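Local structure of putative enzyme related to aldose 1-epimerase (Salmonella typhimurium, 2HTA) at residues P24-L29 against L33-L38; H110-N115 against R143-H148; I187-V192 against D237-R242; L263-S266 against P271-G274. The protein probably interconverts the alpha and beta anomers of glucose 6-phosphate and related hexose 6-phosphates, as a monomeric mutarotase of the aldose 1-epimerase type. All coordinates share one frame; numbering follows the deposited sequence.

Contact 1: residues P24-L29 against L33-L38; sequences PVIEQL and LSRRQL
Arg-35 reaches across to Glu-27 along most of its side chain. CB lies against Glu-27 CG at 3.5 Å, with Leu-29 CD1 a little farther off. CG stands anti to the backbone N (chi1 173°), and the chain runs straight until it bends at CD, which turns the guanidinium over the neighbouring segment. There NE makes a weak bond to Glu-27 OE1, while NH2 makes the stronger one to the same oxygen, 2.7 Å from NH2 to OE1. This salt bridge lies in the guanidinium plane, but the carboxylate is twisted by 67° against it and meets NH2 on its anti side, well out of the carboxylate plane. Ile-26 CG2 covers one guanidinium face, and NH1 goes on to a second carboxylate, that of Asp-42. Underneath, the backbones pair through Arg-35 N to Glu-27 O at 2.8 Å, and Leu-29 N binds Leu-33 O near the turn. The amides of Ile-26 (N to Arg-35 O, 2.8 Å) and, weakly, Glu-27 share the carbonyl of Arg-35. Two residues facing one in this way make a classic beta bulge, here in the antiparallel hairpin that begins a five-stranded sheet.

Contact 2: residues H110-N115 against R143-H148; sequences HGFARN and RKYWPH
Phe-112 projects from its loop into the corner between Tyr-145 and Trp-146, and aromatic packing carries the whole contact. Two edge-to-face stacks share the phenylalanine. In the first, Tyr-145 turns its edge to one face of Phe-112, and CE1 of Tyr-145 comes within 3.6 Å of Phe-112 CD1. The planes of these two rings stand 73° apart. The tyrosine CG sits between its own backbone N and carbonyl carbon (chi1 49°), which swings the ring back over the phenylalanine. In the second, an offset stack, Phe-112 supplies the edge, directed at the face of the Trp-146 five-membered ring with the planes at 62°. One ring is thus face to one neighbour and edge to the other, and the three make an aromatic cluster joining the loop after strand 94-95 to the end of helix 140-145. Apolar contact adds to the stacking where Trp-146 CB rests 3.7 Å from Phe-112 CE1. Further out, the indole meets the rings of Trp-96 and Phe-172, while Pro-97 touches both Phe-112 and Trp-146. Backbone hydrogen bonds between Trp-96 and both Phe-112 and Ala-113 tie down the loop, which also carries Arg-114, a substrate-binding residue by similarity; from the other end of the same loop, His-110 sets its ring edge-to-face with His-179, the presumed catalytic histidine.

Contact 3: residues I187-V192 against D237-R242; sequences IANVKV and DATLNR
Asp-237 OD1 and Asn-189 OD1 face each other across a shared water, which donates to the aspartate oxygen at 2.7 Å from OD1. The same water lies 2.8 Å from Asn-189 OD1 and can bridge the two side chains, though other acceptors compete for its protons. Asp-237 OD1 is also gripped by the backbone N of Leu-240, 3.0 Å away and coming from well above the carboxylate plane. The other carboxylate oxygen, OD2, takes the amide of Gly-185, so the aspartate is held from both ends. The direct link across the contact is Asn-189 ND2 to Thr-239 OG1, 2.8 Å long with 157° at the hydrogen. The hydroxyl lies close to the amide plane, and the two side chains meet at about a right angle. Asn-189 can reach there because CG is tucked between its own N and carbonyl carbon (chi1 63°), aiming the amide at the facing loop. A second water runs between the backbones, accepting from Ala-238 N at 2.7 Å and lying 3.0 Å from Asn-189 O. The contact ties the 3-10 turn before strand 191-193 to a hairpin turn between strands 232-237 and 242-249, built on an Asx motif at Asp-237 and closed by a G1 beta bulge, where Asn-241 and Arg-242 both face Asp-237.

Contact 4: residues L263-S266 against P271-G274; sequences LSVS and PDDG. With SO4 (sulfate ion), chain C.
Ser-264 and Asp-272 meet with quite different geometry: the serine points from the helix toward the turn, whereas the aspartate leaves its backbone along the flank of the helix and bends back to it only at its end. With OG anti to the backbone N (chi1 -161°), the serine hydroxyl comes between two carbonyls of the turn, 3.0 Å from Pro-271 O and equally 3.0 Å from Asp-272 O. Its single proton has both within reach and can serve one at a time. Serine CB packs close as well, 3.2 Å from Asp-272 O. Beside it, Val-265 and Asp-272 cross at a slant, with carboxylate OD1 in van der Waals contact with Val-265 CA at 3.6 Å and the valine methyls slightly farther off. The turn itself is a type I beta turn, closed by Gly-274 N to Pro-271 O at 2.9 Å, so that Pro-271 O serves the turn and faces the serine at once. Away from the helix, Asp-272 N binds a sulfate oxygen, 2.8 Å from N to O3 and nearly straight at 165°, and Asn-79 ND2 holds the same ion. The sulfate probably came from the crystallisation liquor. The Pro-271 side chain is about 6 Å from that of Arg-89, substrate-binding by similarity, but the adjacent Asp-272 carboxylate would probably oppose an anion, so the sulfate alone does not mark a phosphate site. What links helix end to type I turn is the serine hydroxyl, set between two carbonyls and weakly bonded by Tyr-275 N.

Overall arrangement
The four contacts follow one another along the chain without interleaving, and none touches another. Contact 1 opens the five-stranded antiparallel sheet at one flank, its centre about 34 Å from that of contact 3. Contact 2 joins a loop to the helix between strands 130-137 and 151-158 of the nine-stranded sheet; contact 3 lies at strands 191-193, 232-237 and 242-249 of that sheet, about 36 Å away between centres. Contact 4 joins helix 260-266 to the loop following it, about 20 Å from contact 3 between centres. All lie 18 to 22 Å from the chain's centre, at loops, turns and strand ends of a mainly beta protein. Contact 2's loop carries Arg-114, and Pro-271 of contact 4 comes within about 6 Å of Arg-89, side chain to side chain, both substrate-binding by similarity.

Contact 1: residues P24-L29 against L33-L38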
loop_
_atom_site.group_PDB
_atom_site.type_symbol
_atom_site.label_atom_id
_atom_site.label_comp_id
_atom_site.label_asym_id
_atom_site.label_seq_id
_atom_site.Cartn_x
_atom_site.Cartn_y
_atom_site.Cartn_z
ATOM N N PRO A 24 -4.613 15.618 18.456
ATOM C CA PRO A 24 -4.930 17.044 18.351
ATOM C C PRO A 24 -4.647 17.532 16.934
ATOM O O PRO A 24 -3.699 17.052 16.305
ATOM C CB PRO A 24 -3.906 17.720 19.287
ATOM C CG PRO A 24 -3.392 16.688 20.105
ATOM C CD PRO A 24 -3.543 15.377 19.444
ATOM N N VAL A 25 -5.438 18.465 16.447
ATOM C CA VAL A 25 -5.157 19.135 15.196
ATOM C C VAL A 25 -4.059 20.179 15.383
ATOM O O VAL A 25 -4.206 21.072 16.199
ATOM C CB VAL A 25 -6.423 19.828 14.665
ATOM C CG1 VAL A 25 -6.077 20.807 13.526
ATOM C CG2 VAL A 25 -7.433 18.763 14.271
ATOM N N ILE A 26 -2.953 20.060 14.623
ATOM C CA ILE A 26 -1.890 21.057 14.660
ATOM C C ILE A 26 -2.151 22.158 13.669
ATOM O O ILE A 26 -1.947 23.343 13.962
ATOM C CB ILE A 26 -0.522 20.443 14.398
ATOM C CG1 ILE A 26 -0.265 19.358 15.453
ATOM C CG2 ILE A 26 0.578 21.565 14.360
ATOM C CD1 ILE A 26 0.994 18.522 15.185
ATOM N N GLU A 27 -2.611 21.780 12.472
ATOM C CA GLU A 27 -3.103 22.753 11.529
ATOM C C GLU A 27 -4.326 22.227 10.810
ATOM O O GLU A 27 -4.340 21.079 10.363
ATOM C CB GLU A 27 -2.057 23.228 10.518
ATOM C CG GLU A 27 -1.074 22.222 10.177
ATOM C CD GLU A 27 -0.029 22.758 9.271
ATOM O OE1 GLU A 27 1.048 23.082 9.789
ATOM O OE2 GLU A 27 -0.295 22.880 8.064
ATOM N N GLN A 28 -5.332 23.072 10.733
ATOM C CA GLN A 28 -6.537 22.762 10.018
ATOM C C GLN A 28 -6.282 23.223 8.583
ATOM O O GLN A 28 -6.211 24.427 8.322
ATOM C CB GLN A 28 -7.705 23.544 10.590
ATOM C CG GLN A 28 -9.098 23.012 10.116
ATOM C CD GLN A 28 -9.407 21.636 10.710
ATOM O OE1 GLN A 28 -9.214 21.407 11.915
ATOM N NE2 GLN A 28 -9.936 20.730 9.883
ATOM N N LEU A 29 -6.165 22.293 7.640
ATOM C CA LEU A 29 -5.924 22.705 6.215
ATOM C C LEU A 29 -7.223 23.164 5.558
ATOM O O LEU A 29 -7.246 24.187 4.847
ATOM C CB LEU A 29 -5.300 21.549 5.398
ATOM C CG LEU A 29 -3.802 21.240 5.672
ATOM C CD1 LEU A 29 -3.582 20.361 6.861
ATOM C CD2 LEU A 29 -3.193 20.504 4.422
ATOM N N LEU A 33 -9.591 18.307 6.333
ATOM C CA LEU A 33 -8.174 17.930 6.261
ATOM C C LEU A 33 -7.431 18.654 7.343
ATOM O O LEU A 33 -7.485 19.882 7.432
ATOM C CB LEU A 33 -7.579 18.378 4.943
ATOM C CG LEU A 33 -7.685 17.482 3.703
ATOM C CD1 LEU A 33 -7.011 18.199 2.505
ATOM C CD2 LEU A 33 -7.116 16.092 3.955
ATOM N N SER A 34 -6.672 17.905 8.130
ATOM C CA SER A 34 -5.846 18.492 9.176
ATOM C C SER A 34 -4.493 17.827 9.156
ATOM O O SER A 34 -4.365 16.705 8.666
ATOM C CB SER A 34 -6.495 18.281 10.556
ATOM O OG SER A 34 -6.614 16.877 10.892
ATOM N N ARG A 35 -3.484 18.556 9.611
ATOM C CA ARG A 35 -2.219 17.941 10.009
ATOM C C ARG A 35 -2.130 17.641 11.522
ATOM O O ARG A 35 -2.520 18.471 12.386
ATOM C CB ARG A 35 -1.016 18.781 9.606
ATOM C CG ARG A 35 0.272 18.143 10.238
ATOM C CD ARG A 35 1.572 18.736 9.816
ATOM N NE ARG A 35 1.818 20.124 10.245
ATOM C CZ ARG A 35 2.544 20.522 11.292
ATOM N NH1 ARG A 35 3.103 19.670 12.153
ATOM N NH2 ARG A 35 2.669 21.843 11.481
ATOM N N ARG A 36 -1.632 16.446 11.851
ATOM C CA ARG A 36 -1.481 16.021 13.241
ATOM C C ARG A 36 -0.113 15.377 13.301
ATOM O O ARG A 36 0.596 15.325 12.285
ATOM C CB ARG A 36 -2.588 15.022 13.603
ATOM C CG ARG A 36 -3.946 15.511 13.077
ATOM C CD ARG A 36 -5.137 14.864 13.785
ATOM N NE ARG A 36 -6.390 15.138 13.077
ATOM C CZ ARG A 36 -7.546 14.648 13.475
ATOM N NH1 ARG A 36 -7.568 13.953 14.606
ATOM N NH2 ARG A 36 -8.678 14.870 12.775
ATOM N N GLN A 37 0.268 14.898 14.479
ATOM C CA GLN A 37 1.585 14.309 14.628
ATOM C C GLN A 37 1.538 13.134 15.528
ATOM O O GLN A 37 0.919 13.175 16.582
ATOM C CB GLN A 37 2.623 15.354 15.135
ATOM C CG GLN A 37 4.090 14.806 15.111
ATOM C CD GLN A 37 5.126 15.828 15.590
ATOM O OE1 GLN A 37 4.822 17.017 15.725
ATOM N NE2 GLN A 37 6.354 15.367 15.844
ATOM N N LEU A 38 2.176 12.035 15.113
ATOM C CA LEU A 38 2.307 10.886 15.990
ATOM C C LEU A 38 3.804 10.547 16.114
ATOM O O LEU A 38 4.490 10.287 15.111
ATOM C CB LEU A 38 1.527 9.710 15.468
ATOM C CG LEU A 38 1.324 8.497 16.411
ATOM C CD1 LEU A 38 0.721 8.850 17.816
ATOM C CD2 LEU A 38 0.502 7.506 15.715
HETATM O O HOH W 1 -1.368 15.838 16.722
#

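Contact 2: residues H110-N115 against R143-H148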
loop_
_atom_site.group_PDB
_atom_site.type_symbol
_atom_site.label_atom_id
_atom_site.label_comp_id
_atom_site.label_asym_id
_atom_site.label_seq_id
_atom_site.Cartn_x
_atom_site.Cartn_y
_atom_site.Cartn_z
ATOM N N HIS A 110 12.105 -2.911 -1.156
ATOM C CA HIS A 110 11.015 -1.985 -1.578
ATOM C C HIS A 110 11.453 -0.535 -1.732
ATOM O O HIS A 110 10.643 0.408 -1.531
ATOM C CB HIS A 110 9.794 -2.103 -0.645
ATOM C CG HIS A 110 9.261 -3.494 -0.532
ATOM N ND1 HIS A 110 9.082 -4.319 -1.628
ATOM C CD2 HIS A 110 8.890 -4.221 0.547
ATOM C CE1 HIS A 110 8.613 -5.488 -1.230
ATOM N NE2 HIS A 110 8.494 -5.458 0.087
ATOM N N GLY A 111 12.725 -0.330 -2.124
ATOM C CA GLY A 111 13.175 1.011 -2.494
ATOM C C GLY A 111 13.497 1.943 -1.357
ATOM O O GLY A 111 13.848 1.496 -0.246
ATOM N N PHE A 112 13.348 3.243 -1.601
ATOM C CA PHE A 112 13.597 4.250 -0.549
ATOM C C PHE A 112 12.497 5.338 -0.455
ATOM O O PHE A 112 12.494 6.147 0.469
ATOM C CB PHE A 112 14.989 4.869 -0.725
ATOM C CG PHE A 112 15.196 5.502 -2.057
ATOM C CD1 PHE A 112 15.967 4.852 -3.016
ATOM C CD2 PHE A 112 14.606 6.725 -2.384
ATOM C CE1 PHE A 112 16.190 5.435 -4.248
ATOM C CE2 PHE A 112 14.831 7.323 -3.635
ATOM C CZ PHE A 112 15.612 6.641 -4.588
ATOM N N ALA A 113 11.572 5.355 -1.413
ATOM C CA ALA A 113 10.507 6.402 -1.374
ATOM C C ALA A 113 9.624 6.340 -0.123
ATOM O O ALA A 113 9.162 7.370 0.364
ATOM C CB ALA A 113 9.677 6.299 -2.638
ATOM N N ARG A 114 9.452 5.145 0.447
ATOM C CA ARG A 114 8.571 4.954 1.628
ATOM C C ARG A 114 9.219 5.478 2.896
ATOM O O ARG A 114 8.596 5.534 3.979
ATOM C CB ARG A 114 8.174 3.489 1.754
ATOM C CG ARG A 114 9.367 2.505 1.986
ATOM C CD ARG A 114 8.803 1.124 2.000
ATOM N NE ARG A 114 9.802 0.107 2.288
ATOM C CZ ARG A 114 9.564 -1.010 2.944
ATOM N NH1 ARG A 114 8.351 -1.262 3.444
ATOM N NH2 ARG A 114 10.571 -1.889 3.143
ATOM N N ASN A 115 10.516 5.803 2.790
ATOM C CA ASN A 115 11.296 6.260 3.957
ATOM C C ASN A 115 11.486 7.770 4.027
ATOM O O ASN A 115 11.911 8.303 5.083
ATOM C CB ASN A 115 12.708 5.622 3.946
ATOM C CG ASN A 115 12.677 4.102 3.868
ATOM O OD1 ASN A 115 12.689 3.508 2.769
ATOM N ND2 ASN A 115 12.584 3.459 5.018
ATOM N N ARG A 143 20.600 11.283 -4.408
ATOM C CA ARG A 143 21.599 11.045 -5.435
ATOM C C ARG A 143 22.876 10.372 -4.924
ATOM O O ARG A 143 23.637 9.843 -5.689
ATOM C CB ARG A 143 21.983 12.335 -6.144
ATOM C CG ARG A 143 20.843 12.899 -6.998
ATOM C CD ARG A 143 21.379 14.027 -7.868
ATOM N NE ARG A 143 21.948 15.141 -7.100
ATOM C CZ ARG A 143 21.239 16.196 -6.701
ATOM N NH1 ARG A 143 21.844 17.196 -6.083
ATOM N NH2 ARG A 143 19.919 16.254 -6.932
ATOM N N LYS A 144 23.086 10.405 -3.627
ATOM C CA LYS A 144 24.244 9.776 -3.041
ATOM C C LYS A 144 24.179 8.277 -3.237
ATOM O O LYS A 144 25.187 7.656 -3.594
ATOM C CB LYS A 144 24.324 10.126 -1.561
ATOM C CG LYS A 144 25.726 9.991 -1.045
ATOM C CD LYS A 144 25.787 10.278 0.456
ATOM C CE LYS A 144 27.042 9.669 1.081
ATOM N NZ LYS A 144 27.194 10.225 2.475
ATOM N N TYR A 145 22.986 7.698 -3.074
ATOM C CA TYR A 145 22.810 6.252 -3.231
ATOM C C TYR A 145 22.045 5.840 -4.479
ATOM O O TYR A 145 22.033 4.653 -4.791
ATOM C CB TYR A 145 22.193 5.611 -1.973
ATOM C CG TYR A 145 20.974 6.313 -1.442
ATOM C CD1 TYR A 145 19.713 6.113 -2.038
ATOM C CD2 TYR A 145 21.050 7.154 -0.332
ATOM C CE1 TYR A 145 18.593 6.757 -1.565
ATOM C CE2 TYR A 145 19.909 7.787 0.167
ATOM C CZ TYR A 145 18.673 7.585 -0.476
ATOM O OH TYR A 145 17.537 8.246 -0.012
ATOM N N TRP A 146 21.453 6.787 -5.219
ATOM C CA TRP A 146 20.730 6.456 -6.473
ATOM C C TRP A 146 20.850 7.668 -7.405
ATOM O O TRP A 146 20.029 8.608 -7.380
ATOM C CB TRP A 146 19.275 6.049 -6.168
ATOM C CG TRP A 146 18.540 5.289 -7.271
ATOM C CD1 TRP A 146 18.742 4.000 -7.666
ATOM C CD2 TRP A 146 17.460 5.793 -8.080
ATOM N NE1 TRP A 146 17.892 3.699 -8.727
ATOM C CE2 TRP A 146 17.089 4.772 -8.974
ATOM C CE3 TRP A 146 16.794 7.023 -8.150
ATOM C CZ2 TRP A 146 16.069 4.935 -9.920
ATOM C CZ3 TRP A 146 15.768 7.183 -9.100
ATOM C CH2 TRP A 146 15.419 6.134 -9.958
ATOM N N PRO A 147 21.903 7.660 -8.238
ATOM C CA PRO A 147 22.337 8.824 -9.026
ATOM C C PRO A 147 21.466 9.095 -10.237
ATOM O O PRO A 147 21.971 9.110 -11.370
ATOM C CB PRO A 147 23.781 8.454 -9.419
ATOM C CG PRO A 147 23.672 6.949 -9.599
ATOM C CD PRO A 147 22.765 6.481 -8.468
ATOM N N HIS A 148 20.181 9.368 -9.990
ATOM C CA HIS A 148 19.212 9.713 -11.023
ATOM C C HIS A 148 18.287 10.798 -10.441
ATOM O O HIS A 148 17.803 10.677 -9.303
ATOM C CB HIS A 148 18.318 8.513 -11.344
ATOM C CG HIS A 148 19.075 7.265 -11.652
ATOM N ND1 HIS A 148 19.529 6.970 -12.919
ATOM C CD2 HIS A 148 19.480 6.241 -10.858
ATOM C CE1 HIS A 148 20.190 5.818 -12.900
ATOM N NE2 HIS A 148 20.178 5.356 -11.661
#

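Contact 3: residues I187-V192 against D237-R242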
loop_
_atom_site.group_PDB
_atom_site.type_symbol
_atom_site.label_atom_id
_atom_site.label_comp_id
_atom_site.label_asym_id
_atom_site.label_seq_id
_atom_site.Cartn_x
_atom_site.Cartn_y
_atom_site.Cartn_z
ATOM N N ILE A 187 -7.723 -14.542 8.561
ATOM C CA ILE A 187 -6.987 -14.962 7.370
ATOM C C ILE A 187 -7.279 -16.431 6.989
ATOM O O ILE A 187 -7.220 -16.821 5.819
ATOM C CB ILE A 187 -5.475 -14.764 7.591
ATOM C CG1 ILE A 187 -4.677 -15.124 6.336
ATOM C CG2 ILE A 187 -5.007 -15.588 8.778
ATOM C CD1 ILE A 187 -4.857 -14.155 5.144
ATOM N N ALA A 188 -7.606 -17.246 7.991
ATOM C CA ALA A 188 -7.831 -18.666 7.792
ATOM C C ALA A 188 -9.029 -18.909 6.887
ATOM O O ALA A 188 -9.126 -19.965 6.274
ATOM C CB ALA A 188 -8.044 -19.389 9.168
ATOM N N ASN A 189 -9.964 -17.976 6.785
ATOM C CA ASN A 189 -11.022 -18.243 5.813
ATOM C C ASN A 189 -10.926 -17.422 4.520
ATOM O O ASN A 189 -11.785 -17.561 3.633
ATOM C CB ASN A 189 -12.437 -18.117 6.399
ATOM C CG ASN A 189 -12.750 -16.727 6.879
ATOM O OD1 ASN A 189 -12.646 -15.733 6.123
ATOM N ND2 ASN A 189 -13.143 -16.634 8.143
ATOM N N VAL A 190 -9.910 -16.567 4.427
ATOM C CA VAL A 190 -9.830 -15.638 3.292
ATOM C C VAL A 190 -9.472 -16.409 2.033
ATOM O O VAL A 190 -8.639 -17.288 2.069
ATOM C CB VAL A 190 -8.787 -14.522 3.567
ATOM C CG1 VAL A 190 -8.482 -13.750 2.276
ATOM C CG2 VAL A 190 -9.332 -13.599 4.620
ATOM N N LYS A 191 -10.155 -16.123 0.936
ATOM C CA LYS A 191 -9.626 -16.473 -0.365
ATOM C C LYS A 191 -9.624 -15.253 -1.281
ATOM O O LYS A 191 -10.486 -14.319 -1.166
ATOM C CB LYS A 191 -10.358 -17.659 -0.984
ATOM C CG LYS A 191 -11.823 -17.377 -1.217
ATOM C CD LYS A 191 -12.643 -18.695 -1.378
ATOM C CE LYS A 191 -14.135 -18.331 -1.535
ATOM N NZ LYS A 191 -15.053 -19.463 -2.014
ATOM N N VAL A 192 -8.655 -15.241 -2.193
ATOM C CA VAL A 192 -8.570 -14.172 -3.190
ATOM C C VAL A 192 -8.723 -14.800 -4.563
ATOM O O VAL A 192 -8.026 -15.766 -4.881
ATOM C CB VAL A 192 -7.224 -13.403 -3.075
ATOM C CG1 VAL A 192 -7.143 -12.273 -4.140
ATOM C CG2 VAL A 192 -7.096 -12.822 -1.649
ATOM N N ASP A 237 -14.313 -12.210 2.188
ATOM C CA ASP A 237 -14.192 -12.228 3.632
ATOM C C ASP A 237 -15.520 -12.593 4.289
ATOM O O ASP A 237 -16.387 -11.746 4.414
ATOM C CB ASP A 237 -13.765 -10.848 4.143
ATOM C CG ASP A 237 -13.437 -10.849 5.639
ATOM O OD1 ASP A 237 -13.836 -11.757 6.430
ATOM O OD2 ASP A 237 -12.775 -9.903 6.038
ATOM N N ALA A 238 -15.664 -13.850 4.670
ATOM C CA ALA A 238 -16.903 -14.367 5.260
ATOM C C ALA A 238 -17.120 -13.763 6.655
ATOM O O ALA A 238 -18.277 -13.497 7.059
ATOM C CB ALA A 238 -16.838 -15.912 5.340
ATOM N N THR A 239 -16.026 -13.504 7.379
ATOM C CA THR A 239 -16.130 -12.981 8.747
ATOM C C THR A 239 -16.662 -11.535 8.840
ATOM O O THR A 239 -17.589 -11.244 9.615
ATOM C CB THR A 239 -14.806 -13.112 9.462
ATOM O OG1 THR A 239 -14.373 -14.490 9.379
ATOM C CG2 THR A 239 -14.933 -12.649 10.917
ATOM N N LEU A 240 -16.136 -10.637 8.011
ATOM C CA LEU A 240 -16.631 -9.274 7.959
ATOM C C LEU A 240 -17.755 -9.166 6.949
ATOM O O LEU A 240 -18.255 -8.075 6.686
ATOM C CB LEU A 240 -15.478 -8.317 7.577
ATOM C CG LEU A 240 -14.310 -8.265 8.573
ATOM C CD1 LEU A 240 -13.304 -7.149 8.278
ATOM C CD2 LEU A 240 -14.845 -8.158 9.979
ATOM N N ASN A 241 -18.088 -10.277 6.305
ATOM C CA ASN A 241 -19.234 -10.303 5.389
ATOM C C ASN A 241 -19.103 -9.308 4.253
ATOM O O ASN A 241 -20.021 -8.525 3.961
ATOM C CB ASN A 241 -20.533 -10.049 6.156
ATOM C CG ASN A 241 -20.785 -11.114 7.221
ATOM O OD1 ASN A 241 -20.617 -12.335 6.975
ATOM N ND2 ASN A 241 -21.140 -10.667 8.428
ATOM N N ARG A 242 -17.931 -9.280 3.623
ATOM C CA ARG A 242 -17.766 -8.329 2.524
ATOM C C ARG A 242 -16.789 -8.897 1.498
ATOM O O ARG A 242 -16.068 -9.849 1.822
ATOM C CB ARG A 242 -17.215 -7.004 3.065
ATOM C CG ARG A 242 -15.758 -7.022 3.641
ATOM C CD ARG A 242 -15.466 -5.693 4.267
ATOM N NE ARG A 242 -14.089 -5.642 4.782
ATOM C CZ ARG A 242 -13.570 -4.556 5.348
ATOM N NH1 ARG A 242 -14.314 -3.467 5.460
ATOM N NH2 ARG A 242 -12.319 -4.551 5.785
HETATM O O HOH W 2 -11.686 -13.235 6.974
HETATM O O HOH W 3 -14.022 -15.642 3.489
#

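Contact 4: residues L263-S266 against P271-G274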
loop_
_atom_site.group_PDB
_atom_site.type_symbol
_atom_site.label_atom_id
_atom_site.label_comp_id
_atom_site.label_asym_id
_atom_site.label_seq_id
_atom_site.Cartn_x
_atom_site.Cartn_y
_atom_site.Cartn_z
ATOM N N LEU A 263 6.696 -15.764 11.220
ATOM C CA LEU A 263 7.157 -14.456 10.771
ATOM C C LEU A 263 6.485 -13.306 11.458
ATOM O O LEU A 263 7.126 -12.303 11.704
ATOM C CB LEU A 263 7.002 -14.305 9.261
ATOM C CG LEU A 263 8.154 -14.834 8.441
ATOM C CD1 LEU A 263 7.891 -14.443 6.991
ATOM C CD2 LEU A 263 9.506 -14.207 8.900
ATOM N N SER A 264 5.184 -13.425 11.738
ATOM C CA SER A 264 4.460 -12.383 12.469
ATOM C C SER A 264 5.050 -12.166 13.855
ATOM O O SER A 264 5.139 -11.042 14.365
ATOM C CB SER A 264 2.981 -12.750 12.589
ATOM O OG SER A 264 2.235 -11.584 12.888
ATOM N N VAL A 265 5.452 -13.274 14.475
ATOM C CA VAL A 265 6.118 -13.217 15.772
ATOM C C VAL A 265 7.485 -12.556 15.703
ATOM O O VAL A 265 7.819 -11.736 16.558
ATOM C CB VAL A 265 6.229 -14.629 16.450
ATOM C CG1 VAL A 265 7.149 -14.553 17.701
ATOM C CG2 VAL A 265 4.853 -15.176 16.820
ATOM N N SER A 266 8.290 -12.880 14.707
ATOM C CA SER A 266 9.646 -12.319 14.690
ATOM C C SER A 266 9.748 -10.893 14.132
ATOM O O SER A 266 10.745 -10.226 14.365
ATOM C CB SER A 266 10.619 -13.265 13.970
ATOM O OG SER A 266 10.241 -13.389 12.613
ATOM N N PRO A 271 2.238 -6.908 15.503
ATOM C CA PRO A 271 1.725 -7.688 16.588
ATOM C C PRO A 271 1.973 -9.173 16.307
ATOM O O PRO A 271 1.935 -9.620 15.141
ATOM C CB PRO A 271 0.215 -7.399 16.516
ATOM C CG PRO A 271 0.130 -6.114 15.848
ATOM C CD PRO A 271 1.137 -6.221 14.801
ATOM N N ASP A 272 2.212 -9.950 17.365
ATOM C CA ASP A 272 2.456 -11.393 17.193
ATOM C C ASP A 272 1.343 -12.084 16.387
ATOM O O ASP A 272 1.619 -12.963 15.530
ATOM C CB ASP A 272 2.564 -12.087 18.570
ATOM C CG ASP A 272 3.861 -11.830 19.266
ATOM O OD1 ASP A 272 4.864 -11.456 18.614
ATOM O OD2 ASP A 272 3.871 -12.054 20.514
ATOM N N ASP A 273 0.096 -11.683 16.653
ATOM C CA ASP A 273 -1.069 -12.218 15.940
ATOM C C ASP A 273 -1.537 -11.330 14.758
ATOM O O ASP A 273 -2.642 -11.526 14.230
ATOM C CB ASP A 273 -2.250 -12.417 16.890
ATOM C CG ASP A 273 -2.074 -13.641 17.764
ATOM O OD1 ASP A 273 -1.299 -14.566 17.363
ATOM O OD2 ASP A 273 -2.698 -13.696 18.851
ATOM N N GLY A 274 -0.719 -10.359 14.363
ATOM C CA GLY A 274 -1.110 -9.440 13.257
ATOM C C GLY A 274 -1.538 -10.136 11.976
ATOM O O GLY A 274 -2.494 -9.705 11.284
HETATM S S SO4 C . 1.846 -8.022 20.730
HETATM O O1 SO4 C . 0.420 -8.193 20.402
HETATM O O2 SO4 C . 2.006 -8.610 22.072
HETATM O O3 SO4 C . 2.694 -8.767 19.847
HETATM O O4 SO4 C . 2.169 -6.604 20.756
#